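Local coordinates for pyrethroid hydrolase (Sphingobium faniae, PDB 5Y5R), which hydrolyses the carboxylic ester bond of pyrethroid insecticides such as cypermethrin and permethrin, releasing a cyclopropanecarboxylic acid and a phenoxybenzyl alcohol, at residues P112-L117 / P121-P126; H77-A82 / V177-P182; P193-E198 / A245-A250. All coordinates share one frame; numbering follows the deposited sequence.

Interaction 1. Residues P112-L117 / P121-P126; sequences PETFVL and PNRGTP. With 8NL ((2-methyl-3-phenyl-phenyl)methyl (1~{S})-3-[(~{E})-2-chloranyl-3,3,3-tris(fluoranyl)prop-1-enyl]-2,2-dimethyl-cyclopropane-1-carboxylate), chain G.
Val116 and Thr125 meet through both backbone and side chains, and the chlorine of the bound pyrethroid 8NL sits against the pair. CL lies 3.2 Å from Val116 CG1 and 3.1 Å from Thr125 OG1, a contact rather than a bond. Thr125 OG1 stands between its own backbone N and carbonyl carbon (chi1 56°), which turns it both to the chlorine and to Val116 O, where it adds a weak bond. The main grip on that oxygen is Thr125 N at 3.0 Å, nearly straight but tilted above the carbonyl plane. One residue back, Gly124 N reaches Phe115 O at 2.9 Å. The two backbone N-H groups thus take up the carbonyl oxygens of the last residues of helix 113-116. Gly124 has backbone angles that would jam a side chain against the preceding carbonyl oxygen. Farther out, Arg123 lies along Thr114 and Phe115: Phe115 CE1 sits 3.8 Å from Arg123 CZ, over one face of the guanidinium, the two planes 34° apart, while Thr114 CG2 comes in at the edge, 3.2 Å from Arg123 NE. Arg123 NH1 bonds Pro121 O in the guanidinium plane, and NH2 makes a salt bridge to Glu216 of helix 207-216; together they would fix the rotation of the group. This short helix and the loop folded back on it probably belong to the cap inserted after strand 95-101, as in other alpha/beta hydrolases, and line the acid end of the substrate pocket.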
loop_
_atom_site.group_PDB
_atom_site.type_symbol
_atom_site.label_atom_id
_atom_site.label_comp_id
_atom_site.label_asym_id
_atom_site.label_seq_id
_atom_site.Cartn_x
_atom_site.Cartn_y
_atom_site.Cartn_z
ATOM N N PRO A 112 -4.659 -11.604 -0.812
ATOM C CA PRO A 112 -3.798 -11.192 0.305
ATOM C C PRO A 112 -3.918 -12.069 1.530
ATOM O O PRO A 112 -2.941 -12.170 2.285
ATOM C CB PRO A 112 -4.274 -9.762 0.583
ATOM C CG PRO A 112 -4.796 -9.299 -0.720
ATOM C CD PRO A 112 -5.405 -10.461 -1.379
ATOM N N GLU A 113 -5.080 -12.701 1.770
ATOM C CA GLU A 113 -5.208 -13.472 3.009
ATOM C C GLU A 113 -4.180 -14.603 3.073
ATOM O O GLU A 113 -3.780 -14.993 4.175
ATOM C CB GLU A 113 -6.634 -14.033 3.204
ATOM C CG GLU A 113 -7.533 -14.110 2.005
ATOM C CD GLU A 113 -8.953 -14.515 2.352
ATOM O OE1 GLU A 113 -9.177 -15.010 3.482
ATOM O OE2 GLU A 113 -9.845 -14.374 1.482
ATOM N N THR A 114 -3.669 -15.077 1.915
ATOM C CA THR A 114 -2.616 -16.100 1.903
ATOM C C THR A 114 -1.439 -15.735 2.790
ATOM O O THR A 114 -0.906 -16.583 3.510
ATOM C CB THR A 114 -2.081 -16.338 0.475
ATOM O OG1 THR A 114 -3.099 -16.898 -0.364
ATOM C CG2 THR A 114 -0.827 -17.236 0.474
ATOM N N PHE A 115 -1.025 -14.473 2.775
ATOM C CA PHE A 115 0.177 -14.095 3.505
ATOM C C PHE A 115 -0.081 -13.499 4.878
ATOM O O PHE A 115 0.863 -13.349 5.657
ATOM C CB PHE A 115 0.990 -13.141 2.628
ATOM C CG PHE A 115 1.499 -13.805 1.390
ATOM C CD1 PHE A 115 2.586 -14.646 1.450
ATOM C CD2 PHE A 115 0.841 -13.637 0.188
ATOM C CE1 PHE A 115 3.053 -15.259 0.339
ATOM C CE2 PHE A 115 1.284 -14.268 -0.927
ATOM C CZ PHE A 115 2.394 -15.099 -0.851
ATOM N N VAL A 116 -1.328 -13.147 5.173
ATOM C CA VAL A 116 -1.708 -12.629 6.486
ATOM C C VAL A 116 -2.004 -13.754 7.454
ATOM O O VAL A 116 -1.658 -13.686 8.637
ATOM C CB VAL A 116 -2.916 -11.694 6.320
ATOM C CG1 VAL A 116 -3.602 -11.453 7.649
ATOM C CG2 VAL A 116 -2.453 -10.374 5.667
ATOM N N LEU A 117 -2.636 -14.761 6.980
ATOM C CA LEU A 117 -3.001 -15.861 7.838
ATOM C C LEU A 117 -1.818 -16.829 7.945
ATOM O O LEU A 117 -0.969 -16.879 7.046
ATOM C CB LEU A 117 -4.235 -16.538 7.266
ATOM C CG LEU A 117 -5.473 -15.647 7.503
ATOM C CD1 LEU A 117 -6.268 -15.578 6.236
ATOM C CD2 LEU A 117 -6.370 -16.165 8.627
ATOM N N PRO A 121 5.369 -21.753 3.231
ATOM C CA PRO A 121 6.415 -21.193 4.101
ATOM C C PRO A 121 6.347 -19.656 4.231
ATOM O O PRO A 121 5.821 -19.012 3.341
ATOM C CB PRO A 121 7.692 -21.611 3.401
ATOM C CG PRO A 121 7.315 -21.515 1.941
ATOM C CD PRO A 121 5.843 -21.919 1.847
ATOM N N ASN A 122 6.877 -19.127 5.329
ATOM C CA ASN A 122 7.065 -17.693 5.527
ATOM C C ASN A 122 5.788 -16.932 5.194
ATOM O O ASN A 122 5.777 -15.989 4.402
ATOM C CB ASN A 122 8.240 -17.194 4.695
ATOM C CG ASN A 122 9.543 -17.860 5.073
ATOM O OD1 ASN A 122 9.918 -17.920 6.238
ATOM N ND2 ASN A 122 10.216 -18.431 4.075
ATOM N N ARG A 123 4.697 -17.372 5.807
ATOM C CA ARG A 123 3.403 -16.711 5.700
ATOM C C ARG A 123 2.945 -16.391 7.110
ATOM O O ARG A 123 3.209 -17.156 8.032
ATOM C CB ARG A 123 2.350 -17.593 5.007
ATOM C CG ARG A 123 2.681 -17.911 3.580
ATOM C CD ARG A 123 1.939 -19.102 3.092
ATOM N NE ARG A 123 1.587 -18.961 1.681
ATOM C CZ ARG A 123 2.455 -18.990 0.672
ATOM N NH1 ARG A 123 3.749 -19.159 0.906
ATOM N NH2 ARG A 123 2.023 -18.857 -0.567
ATOM N N GLY A 124 2.251 -15.261 7.263
ATOM C CA GLY A 124 1.668 -14.797 8.519
ATOM C C GLY A 124 2.051 -13.411 9.006
ATOM O O GLY A 124 3.220 -13.048 9.156
ATOM N N THR A 125 1.035 -12.652 9.382
ATOM C CA THR A 125 1.222 -11.390 10.085
ATOM C C THR A 125 0.517 -11.470 11.437
ATOM O O THR A 125 -0.484 -10.773 11.666
ATOM C CB THR A 125 0.694 -10.228 9.255
ATOM O OG1 THR A 125 -0.675 -10.466 8.936
ATOM C CG2 THR A 125 1.479 -10.080 7.955
ATOM N N PRO A 126 1.024 -12.299 12.367
ATOM C CA PRO A 126 0.283 -12.514 13.620
ATOM C C PRO A 126 0.213 -11.298 14.514
ATOM O O PRO A 126 -0.748 -11.206 15.278
ATOM C CB PRO A 126 1.054 -13.644 14.310
ATOM C CG PRO A 126 2.391 -13.567 13.777
ATOM C CD PRO A 126 2.276 -13.085 12.359
HETATM C C 8NL G . -3.357 -0.354 10.526
HETATM C C8 8NL G . -3.756 2.775 13.077
HETATM C C9 8NL G . -4.616 2.956 14.156
HETATM C C10 8NL G . -4.757 1.960 15.114
HETATM C C11 8NL G . -4.003 0.802 14.937
HETATM C C12 8NL G . -3.144 0.642 13.850
HETATM C C13 8NL G . -1.382 -0.203 8.215
HETATM O O 8NL G . -1.315 -1.640 8.377
HETATM CL CL 8NL G . -3.082 -8.538 8.983
HETATM C C21 8NL G . -2.961 -6.866 8.431
HETATM C C22 8NL G . -3.934 -5.867 9.012
HETATM F F2 8NL G . -3.278 -5.107 9.871
HETATM F F1 8NL G . -4.518 -5.117 8.098
HETATM F F 8NL G . -4.869 -6.550 9.638
HETATM C C20 8NL G . -2.001 -6.518 7.573
HETATM C C16 8NL G . -1.883 -5.102 7.051
HETATM C C17 8NL G . -0.510 -5.009 6.393
HETATM C C18 8NL G . -1.145 -5.103 5.014
HETATM C C19 8NL G . 0.423 -6.177 6.747
HETATM C C15 8NL G . -0.892 -4.066 7.570
HETATM C C14 8NL G . -1.419 -2.656 7.289
HETATM O O1 8NL G . -1.969 -2.402 6.215
HETATM C C2 8NL G . -1.346 0.681 9.472
HETATM C C3 8NL G . -0.335 1.634 9.511
HETATM C C4 8NL G . -0.180 2.507 10.587
HETATM C C5 8NL G . -1.080 2.470 11.648
HETATM C C6 8NL G . -2.111 1.539 11.667
HETATM C C1 8NL G . -2.250 0.648 10.565
HETATM C C7 8NL G . -3.017 1.621 12.885
#

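Interaction 2. Residues H77-A82 / V177-P182; sequences HSLGGA and VPFGTP. With 8NL ((2-methyl-3-phenyl-phenyl)methyl (1~{S})-3-[(~{E})-2-chloranyl-3,3,3-tris(fluoranyl)prop-1-enyl]-2,2-dimethyl-cyclopropane-1-carboxylate), chain G.
Leu79 follows Ser78 at the tip of what is probably the nucleophile elbow of this alpha/beta hydrolase, and it carries most of the contact with Pro178 and Phe179. The elbow is a tight type II' turn from His77 to Gly80 between strand 71-77 and helix 80-90. Ser78 sits in it with strained backbone angles (49°/-116°), and a side chain on Gly80 would clash with His77 O. Ser78 OG points at the ester carbonyl O1 of 8NL; the modelled separation is too short to be taken literally. Ala12 N and His230 NE2, the latter from the histidine of the charge relay, also bond the ligand. With CG anti to the backbone N (chi1 179°), Leu79 sends its two methyls to different partners. CD1 sits squarely over the Phe179 ring in a CH-pi contact, 3.5 Å from the centroid, and CD2 packs on Pro178 CG at 3.6 Å, the side chains crossing near a right angle. Beside them, Ala82 CB faces Pro178 O more loosely, while Met54 and Tyr57 back the proline. Replacing Phe179 by an alanine is likely to leave Leu79 CD1 without its aromatic cover and open a gap beside the trifluoromethyl group. The ring serves both neighbours in different ways: its face takes the leucine methyl, and its edge, at CZ, meets F1 of 8NL in the ring plane at 3.2 Å.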
loop_
_atom_site.group_PDB
_atom_site.type_symbol
_atom_site.label_atom_id
_atom_site.label_comp_id
_atom_site.label_asym_id
_atom_site.label_seq_id
_atom_site.Cartn_x
_atom_site.Cartn_y
_atom_site.Cartn_z
ATOM N N HIS A 77 1.077 0.999 0.000
ATOM C CA HIS A 77 1.686 0.620 1.268
ATOM C C HIS A 77 0.861 -0.498 1.903
ATOM O O HIS A 77 -0.372 -0.454 1.875
ATOM C CB HIS A 77 1.829 1.797 2.223
ATOM C CG HIS A 77 2.237 1.397 3.610
ATOM N ND1 HIS A 77 1.389 1.491 4.695
ATOM C CD2 HIS A 77 3.397 0.892 4.082
ATOM C CE1 HIS A 77 2.019 1.081 5.778
ATOM N NE2 HIS A 77 3.233 0.685 5.429
ATOM N N SER A 78 1.546 -1.554 2.346
ATOM C CA SER A 78 0.957 -2.706 3.031
ATOM C C SER A 78 -0.239 -3.215 2.231
ATOM O O SER A 78 -0.091 -3.597 1.067
ATOM C CB SER A 78 0.537 -2.369 4.457
ATOM O OG SER A 78 -0.646 -1.590 4.471
ATOM N N LEU A 79 -1.444 -3.145 2.813
ATOM C CA LEU A 79 -2.628 -3.610 2.101
ATOM C C LEU A 79 -2.860 -2.837 0.811
ATOM O O LEU A 79 -3.570 -3.325 -0.077
ATOM C CB LEU A 79 -3.870 -3.500 3.017
ATOM C CG LEU A 79 -5.218 -3.917 2.433
ATOM C CD1 LEU A 79 -5.396 -5.455 2.514
ATOM C CD2 LEU A 79 -6.340 -3.220 3.170
ATOM N N GLY A 80 -2.305 -1.623 0.700
ATOM C CA GLY A 80 -2.468 -0.842 -0.512
ATOM C C GLY A 80 -1.927 -1.508 -1.758
ATOM O O GLY A 80 -2.300 -1.123 -2.870
ATOM N N GLY A 81 -1.030 -2.478 -1.609
ATOM C CA GLY A 81 -0.549 -3.188 -2.788
ATOM C C GLY A 81 -1.632 -3.960 -3.512
ATOM O O GLY A 81 -1.572 -4.109 -4.733
ATOM N N ALA A 82 -2.640 -4.462 -2.776
ATOM C CA ALA A 82 -3.754 -5.150 -3.430
ATOM C C ALA A 82 -4.458 -4.220 -4.410
ATOM O O ALA A 82 -4.880 -4.646 -5.490
ATOM C CB ALA A 82 -4.744 -5.690 -2.391
ATOM N N VAL A 177 -12.927 -6.071 2.082
ATOM C CA VAL A 177 -12.984 -6.323 0.639
ATOM C C VAL A 177 -11.620 -6.559 0.003
ATOM O O VAL A 177 -11.508 -7.476 -0.825
ATOM C CB VAL A 177 -13.756 -5.184 -0.060
ATOM C CG1 VAL A 177 -13.456 -5.154 -1.571
ATOM C CG2 VAL A 177 -15.251 -5.332 0.167
ATOM N N PRO A 178 -10.601 -5.717 0.220
ATOM C CA PRO A 178 -9.292 -6.000 -0.382
ATOM C C PRO A 178 -8.622 -7.265 0.129
ATOM O O PRO A 178 -7.810 -7.840 -0.595
ATOM C CB PRO A 178 -8.479 -4.733 -0.068
ATOM C CG PRO A 178 -9.133 -4.123 1.089
ATOM C CD PRO A 178 -10.600 -4.400 0.889
ATOM N N PHE A 179 -8.895 -7.695 1.359
ATOM C CA PHE A 179 -8.226 -8.882 1.868
ATOM C C PHE A 179 -8.625 -10.126 1.103
ATOM O O PHE A 179 -7.849 -11.091 1.048
ATOM C CB PHE A 179 -8.508 -9.074 3.354
ATOM C CG PHE A 179 -7.711 -8.179 4.224
ATOM C CD1 PHE A 179 -6.432 -8.539 4.617
ATOM C CD2 PHE A 179 -8.220 -6.958 4.627
ATOM C CE1 PHE A 179 -5.689 -7.699 5.430
ATOM C CE2 PHE A 179 -7.482 -6.117 5.420
ATOM C CZ PHE A 179 -6.228 -6.477 5.828
ATOM N N GLY A 180 -9.821 -10.129 0.520
ATOM C CA GLY A 180 -10.356 -11.345 -0.034
ATOM C C GLY A 180 -10.388 -11.389 -1.540
ATOM O O GLY A 180 -10.830 -12.393 -2.101
ATOM N N THR A 181 -9.845 -10.340 -2.219
ATOM C CA THR A 181 -9.944 -10.277 -3.670
ATOM C C THR A 181 -8.671 -10.792 -4.332
ATOM O O THR A 181 -7.562 -10.460 -3.888
ATOM C CB THR A 181 -10.247 -8.849 -4.119
ATOM O OG1 THR A 181 -11.664 -8.620 -3.961
ATOM C CG2 THR A 181 -9.824 -8.622 -5.577
ATOM N N PRO A 182 -8.786 -11.716 -5.278
ATOM C CA PRO A 182 -7.586 -12.245 -5.924
ATOM C C PRO A 182 -7.000 -11.200 -6.858
ATOM O O PRO A 182 -7.723 -10.359 -7.407
ATOM C CB PRO A 182 -8.110 -13.449 -6.724
ATOM C CG PRO A 182 -9.531 -13.651 -6.324
ATOM C CD PRO A 182 -10.006 -12.295 -5.855
HETATM C C 8NL G . -3.357 -0.354 10.526
HETATM C C8 8NL G . -3.756 2.775 13.077
HETATM C C9 8NL G . -4.616 2.956 14.156
HETATM C C10 8NL G . -4.757 1.960 15.114
HETATM C C11 8NL G . -4.003 0.802 14.937
HETATM C C12 8NL G . -3.144 0.642 13.850
HETATM C C13 8NL G . -1.382 -0.203 8.215
HETATM O O 8NL G . -1.315 -1.640 8.377
HETATM CL CL 8NL G . -3.082 -8.538 8.983
HETATM C C21 8NL G . -2.961 -6.866 8.431
HETATM C C22 8NL G . -3.934 -5.867 9.012
HETATM F F2 8NL G . -3.278 -5.107 9.871
HETATM F F1 8NL G . -4.518 -5.117 8.098
HETATM F F 8NL G . -4.869 -6.550 9.638
HETATM C C20 8NL G . -2.001 -6.518 7.573
HETATM C C16 8NL G . -1.883 -5.102 7.051
HETATM C C17 8NL G . -0.510 -5.009 6.393
HETATM C C18 8NL G . -1.145 -5.103 5.014
HETATM C C19 8NL G . 0.423 -6.177 6.747
HETATM C C15 8NL G . -0.892 -4.066 7.570
HETATM C C14 8NL G . -1.419 -2.656 7.289
HETATM O O1 8NL G . -1.969 -2.402 6.215
HETATM C C2 8NL G . -1.346 0.681 9.472
HETATM C C3 8NL G . -0.335 1.634 9.511
HETATM C C4 8NL G . -0.180 2.507 10.587
HETATM C C5 8NL G . -1.080 2.470 11.648
HETATM C C6 8NL G . -2.111 1.539 11.667
HETATM C C1 8NL G . -2.250 0.648 10.565
HETATM C C7 8NL G . -3.017 1.621 12.885
#

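Interaction 3. Residues P193-E198 / A245-A250; sequences PRLYIE and ADFADA
Leu195 and Phe247 mark the closest backbone approach, their CA atoms 8.0 Å apart, a spacing that leaves room for side chains to fill. One belongs to strand 194-199 of the parallel central sheet, the other to the late helix 237-249, so this is helix-on-sheet packing of the alpha/beta hydrolase core. No hydrogen bond crosses between the two segments. Alternation along the strand decides who takes part: Pro193 and Leu195 point to the helix, whereas Arg194 points away, held by hydrogen bonds to Pro220 O and Leu190 O. Strand 194-199 is itself bonded between its neighbours, Leu195 pairing with Leu98 and Tyr100, and Arg194 with Ala222.

From residues 245-250 a single side chain does the reaching. Phe247 projects with CG anti to its backbone N (chi1 -177°), carrying the ring down to the sheet, where it also touches Ile99 of strand 95-101. Leu195 runs past it in the opposite sense. The leucine CB lies over one face of the Phe247 ring, 4.1 Å from the centroid and displaced toward the rim, a CH-pi contact. Farther along, the methyl Leu195 CD2 packs against the root of the ring, 3.8 Å from Phe247 CG. The far end of the ring lies against Pro193: the proline CB is 4.2 Å from Phe247 CZ, while Pro193 O meets that same CZ at the ring edge, in plane, at 3.6 Å.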
loop_
_atom_site.group_PDB
_atom_site.type_symbol
_atom_site.label_atom_id
_atom_site.label_comp_id
_atom_site.label_asym_id
_atom_site.label_seq_id
_atom_site.Cartn_x
_atom_site.Cartn_y
_atom_site.Cartn_z
ATOM N N PRO A 193 6.872 -2.494 -15.167
ATOM C CA PRO A 193 7.995 -2.648 -14.231
ATOM C C PRO A 193 7.518 -2.577 -12.789
ATOM O O PRO A 193 6.675 -1.751 -12.426
ATOM C CB PRO A 193 8.917 -1.478 -14.575
ATOM C CG PRO A 193 8.615 -1.165 -16.012
ATOM C CD PRO A 193 7.140 -1.486 -16.206
ATOM N N ARG A 194 8.104 -3.427 -11.956
ATOM C CA ARG A 194 7.691 -3.592 -10.569
ATOM C C ARG A 194 8.889 -3.361 -9.662
ATOM O O ARG A 194 10.021 -3.751 -9.991
ATOM C CB ARG A 194 7.122 -5.006 -10.321
ATOM C CG ARG A 194 5.865 -5.343 -11.093
ATOM C CD ARG A 194 5.490 -6.829 -10.901
ATOM N NE ARG A 194 6.473 -7.752 -11.478
ATOM C CZ ARG A 194 6.387 -8.229 -12.716
ATOM N NH1 ARG A 194 5.366 -7.863 -13.479
ATOM N NH2 ARG A 194 7.311 -9.068 -13.193
ATOM N N LEU A 195 8.655 -2.641 -8.576
ATOM C CA LEU A 195 9.665 -2.417 -7.551
ATOM C C LEU A 195 9.069 -2.719 -6.183
ATOM O O LEU A 195 7.959 -2.257 -5.868
ATOM C CB LEU A 195 10.197 -0.978 -7.622
ATOM C CG LEU A 195 10.977 -0.425 -6.438
ATOM C CD1 LEU A 195 12.274 -1.194 -6.296
ATOM C CD2 LEU A 195 11.256 1.062 -6.680
ATOM N N TYR A 196 9.799 -3.501 -5.385
ATOM C CA TYR A 196 9.479 -3.739 -3.986
ATOM C C TYR A 196 10.470 -2.980 -3.111
ATOM O O TYR A 196 11.678 -3.202 -3.197
ATOM C CB TYR A 196 9.523 -5.232 -3.640
ATOM C CG TYR A 196 8.700 -5.581 -2.408
ATOM C CD1 TYR A 196 9.202 -5.407 -1.131
ATOM C CD2 TYR A 196 7.406 -6.049 -2.539
ATOM C CE1 TYR A 196 8.428 -5.722 -0.009
ATOM C CE2 TYR A 196 6.635 -6.357 -1.435
ATOM C CZ TYR A 196 7.138 -6.192 -0.182
ATOM O OH TYR A 196 6.327 -6.499 0.888
ATOM N N ILE A 197 9.962 -2.105 -2.255
ATOM C CA ILE A 197 10.776 -1.431 -1.246
ATOM C C ILE A 197 10.512 -2.138 0.067
ATOM O O ILE A 197 9.418 -2.004 0.628
ATOM C CB ILE A 197 10.452 0.069 -1.136
ATOM C CG1 ILE A 197 10.588 0.756 -2.494
ATOM C CG2 ILE A 197 11.357 0.729 -0.088
ATOM C CD1 ILE A 197 10.457 2.267 -2.433
ATOM N N GLU A 198 11.498 -2.914 0.532
ATOM C CA GLU A 198 11.392 -3.629 1.789
ATOM C C GLU A 198 11.671 -2.668 2.926
ATOM O O GLU A 198 12.542 -1.799 2.825
ATOM C CB GLU A 198 12.416 -4.778 1.905
ATOM C CG GLU A 198 12.608 -5.689 0.736
ATOM C CD GLU A 198 13.801 -6.654 0.956
ATOM O OE1 GLU A 198 14.867 -6.221 1.447
ATOM O OE2 GLU A 198 13.673 -7.843 0.645
ATOM N N ALA A 245 11.403 8.562 -6.712
ATOM C CA ALA A 245 11.634 9.446 -7.859
ATOM C C ALA A 245 12.633 8.833 -8.857
ATOM O O ALA A 245 12.441 8.937 -10.083
ATOM C CB ALA A 245 12.068 10.826 -7.361
ATOM N N ASP A 246 13.684 8.165 -8.363
ATOM C CA ASP A 246 14.613 7.468 -9.265
ATOM C C ASP A 246 13.897 6.398 -10.083
ATOM O O ASP A 246 14.245 6.164 -11.243
ATOM C CB ASP A 246 15.766 6.857 -8.478
ATOM C CG ASP A 246 16.584 7.905 -7.779
ATOM O OD1 ASP A 246 16.418 9.083 -8.157
ATOM O OD2 ASP A 246 17.357 7.582 -6.848
ATOM N N PHE A 247 12.929 5.693 -9.476
ATOM C CA PHE A 247 12.111 4.746 -10.223
ATOM C C PHE A 247 11.236 5.461 -11.242
ATOM O O PHE A 247 11.154 5.050 -12.401
ATOM C CB PHE A 247 11.258 3.907 -9.253
ATOM C CG PHE A 247 10.414 2.840 -9.926
ATOM C CD1 PHE A 247 11.010 1.746 -10.536
ATOM C CD2 PHE A 247 9.024 2.907 -9.895
ATOM C CE1 PHE A 247 10.237 0.760 -11.152
ATOM C CE2 PHE A 247 8.247 1.926 -10.494
ATOM C CZ PHE A 247 8.858 0.848 -11.128
ATOM N N ALA A 248 10.562 6.533 -10.827
ATOM C CA ALA A 248 9.673 7.224 -11.752
ATOM C C ALA A 248 10.436 7.769 -12.948
ATOM O O ALA A 248 9.909 7.770 -14.069
ATOM C CB ALA A 248 8.954 8.357 -11.037
ATOM N N ASP A 249 11.695 8.183 -12.731
ATOM C CA ASP A 249 12.514 8.775 -13.797
ATOM C C ASP A 249 12.773 7.797 -14.935
ATOM O O ASP A 249 12.971 8.217 -16.085
ATOM C CB ASP A 249 13.862 9.246 -13.246
ATOM C CG ASP A 249 13.770 10.510 -12.384
ATOM O OD1 ASP A 249 12.680 11.135 -12.234
ATOM O OD2 ASP A 249 14.834 10.847 -11.809
ATOM N N ALA A 250 12.852 6.504 -14.627
ATOM C CA ALA A 250 13.085 5.476 -15.633
ATOM C C ALA A 250 12.734 4.119 -15.048
ATOM O O ALA A 250 13.637 3.378 -14.651
ATOM C CB ALA A 250 14.543 5.455 -16.087
#

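Interactions 1 and 2 both touch 8NL and touch each other: helix 113-116 rests on the 177-182 loop, with a probable hydrogen bond from Glu113 N to Phe179 O at 3.3 Å. Interaction 1 is nested within the chain loop that interaction 2 closes. Interaction 3 lies apart, its centre about 20 Å from that of interaction 2, away from the ligand pocket and the charge relay residues. Chemistry follows place. Interactions 1 and 2 are both partly buried; the first depends on backbone hydrogen bonds and an arginine within what is probably the cap, the second on apolar side chains that join this region to the catalytic core. Buried interaction 3, also apolar, joins helix to sheet within the core.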